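Local coordinates for MMACHC-like protein (Caenorhabditis elegans, PDB 5UJC) that binds vitamin B12 derivatives and probably removes their upper axial ligand, reducing cyanocobalamin with a flavin and demethylating methylcobalamin with glutathione, at residues A[123-126]-A[130-133]. Numbering follows the deposited sequence.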
ATOM      1  N   SER A 123      -5.047  -9.585   0.814  1.00  8.87           N
ATOM      2  CA  SER A 123      -5.910 -10.643   0.254  1.00 10.35           C
ATOM      3  C   SER A 123      -5.080 -11.892  -0.036  1.00  9.68           C
ATOM      4  O   SER A 123      -4.010 -11.802  -0.638  1.00 11.07           O
ATOM      5  CB  SER A 123      -6.595 -10.178  -1.028  1.00 10.99           C
ATOM      6  OG  SER A 123      -7.502  -9.129  -0.777  1.00 10.56           O
ATOM      7  N   MET A 124      -5.615 -13.050   0.342  1.00 10.59           N
ATOM      8  CA  MET A 124      -4.971 -14.338   0.110  1.00 11.46           C
ATOM      9  C   MET A 124      -5.911 -15.388  -0.426  1.00 11.06           C
ATOM     10  O   MET A 124      -7.098 -15.341  -0.194  1.00 11.19           O
ATOM     11  CB  MET A 124      -4.343 -14.860   1.407  1.00 11.64           C
ATOM     12  CG  MET A 124      -5.323 -15.279   2.456  1.00 12.88           C
ATOM     13  SD  MET A 124      -4.544 -15.967   3.910  1.00 14.33           S
ATOM     14  CE  MET A 124      -5.973 -16.795   4.632  1.00 17.58           C
ATOM     15  N   THR A 125      -5.323 -16.391  -1.097  1.00 11.21           N
ATOM     16  CA  THR A 125      -6.013 -17.645  -1.390  1.00 11.67           C
ATOM     17  C   THR A 125      -6.081 -18.523  -0.123  1.00 13.35           C
ATOM     18  O   THR A 125      -5.425 -18.229   0.872  1.00 13.71           O
ATOM     19  CB  THR A 125      -5.278 -18.437  -2.462  1.00 13.61           C
ATOM     20  OG1 THR A 125      -4.039 -18.910  -1.929  1.00 15.43           O
ATOM     21  CG2 THR A 125      -5.021 -17.573  -3.714  1.00 15.72           C
ATOM     22  N   PRO A 126      -6.825 -19.639  -0.177  1.00 13.70           N
ATOM     23  CA  PRO A 126      -6.881 -20.471   1.049  1.00 15.23           C
ATOM     24  C   PRO A 126      -5.558 -21.121   1.419  1.00 17.07           C
ATOM     25  O   PRO A 126      -5.366 -21.510   2.567  1.00 18.56           O
ATOM     26  CB  PRO A 126      -7.961 -21.503   0.726  1.00 17.49           C
ATOM     27  CG  PRO A 126      -8.834 -20.812  -0.286  1.00 17.34           C
ATOM     28  CD  PRO A 126      -7.874 -20.019  -1.137  1.00 15.66           C
ATOM     29  N   PRO A 130      -0.579 -14.610  -1.495  1.00 11.22           N
ATOM     30  CA  PRO A 130      -1.164 -13.309  -1.800  1.00 10.40           C
ATOM     31  C   PRO A 130      -1.819 -13.304  -3.169  1.00  9.49           C
ATOM     32  O   PRO A 130      -1.277 -13.841  -4.110  1.00 11.55           O
ATOM     33  CB  PRO A 130       0.034 -12.361  -1.763  1.00 12.09           C
ATOM     34  CG  PRO A 130       1.018 -13.047  -0.892  1.00 13.64           C
ATOM     35  CD  PRO A 130       0.853 -14.503  -1.199  1.00 12.07           C
ATOM     36  N   LYS A 131      -3.004 -12.708  -3.258  1.00  9.56           N
ATOM     37  CA  LYS A 131      -3.710 -12.648  -4.523  1.00 10.35           C
ATOM     38  C   LYS A 131      -3.087 -11.719  -5.524  1.00  9.26           C
ATOM     39  O   LYS A 131      -3.253 -11.930  -6.735  1.00 11.09           O
ATOM     40  CB  LYS A 131      -5.172 -12.286  -4.309  1.00 11.76           C
ATOM     41  CG  LYS A 131      -5.930 -13.313  -3.502  1.00 17.89           C
ATOM     42  CD  LYS A 131      -7.435 -13.259  -3.743  1.00 24.12           C
ATOM     43  CE  LYS A 131      -7.820 -14.050  -4.982  1.00 26.64           C
ATOM     44  NZ  LYS A 131      -9.213 -14.591  -4.898  1.00 30.61           N
ATOM     45  N   ILE A 132      -2.423 -10.658  -5.060  1.00  8.90           N
ATOM     46  CA  ILE A 132      -1.742  -9.744  -5.963  1.00  9.27           C
ATOM     47  C   ILE A 132      -0.524  -9.159  -5.282  1.00  9.04           C
ATOM     48  O   ILE A 132      -0.543  -8.903  -4.062  1.00 10.21           O
ATOM     49  CB  ILE A 132      -2.692  -8.660  -6.501  1.00 11.31           C
ATOM     50  CG1 ILE A 132      -2.073  -7.973  -7.738  1.00 13.32           C
ATOM     51  CG2 ILE A 132      -3.058  -7.654  -5.420  1.00 12.11           C
ATOM     52  CD1 ILE A 132      -3.069  -7.172  -8.523  1.00 13.10           C
ATOM     53  N   LEU A 133       0.570  -9.037  -6.040  1.00  9.34           N
ATOM     54  CA  LEU A 133       1.849  -8.601  -5.481  1.00  9.73           C
ATOM     55  C   LEU A 133       1.995  -7.109  -5.672  1.00  8.50           C
ATOM     56  O   LEU A 133       2.225  -6.618  -6.784  1.00  8.93           O
ATOM     57  CB  LEU A 133       3.008  -9.379  -6.130  1.00  9.27           C
ATOM     58  CG  LEU A 133       2.991 -10.879  -5.813  1.00  9.60           C
ATOM     59  CD1 LEU A 133       4.133 -11.549  -6.504  1.00 10.96           C
ATOM     60  CD2 LEU A 133       3.033 -11.136  -4.304  1.00 11.80           C
TER
HETATM   61  O   HOH W   1      -2.884  -9.779  -2.179  1.00 11.35           O
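Lys-131 lies against the backbone of Ser-123 and Met-124, and its own amide N gives a nearly straight hydrogen bond (2.9 Å, 167°) to Ser-123 O, approaching from above the carbonyl plane. The same oxygen receives a CH···O contact from Pro-130 CA, and a water 2.8 Å from Ser-123 O can donate to it while accepting a hydrogen bond from Ile-132 N. Along the lysine side chain, CB faces Ser-123 O and CB. CG, anti to its own carbonyl carbon (chi1 -63°), rests 3.7 Å from Met-124 C. Lys-131 CD runs on, 4.1 Å from Met-124 O and 4.2 Å from Ser-123 CB. A bend at chi3 (84°) then carries CE and NZ beyond contact with 123-126; lysine suits this exposed place, its aliphatic part packing on backbone and its charge left at the end. Met-124 and Pro-130 form a single beta bridge in the loop joining strand 117-120 to helix 134-140, a loop that helps line the cobalamin pocket: Pro-130 touches the bound methylcobalamin, and Ile-132 O accepts a hydrogen bond from its N62. Proline suits the bridge because it needs no amide hydrogen there. Thr-125 OG1 accepts a hydrogen bond from Arg-129 N, and Ser-123 OG, small and polar, reaches back to His-120 N.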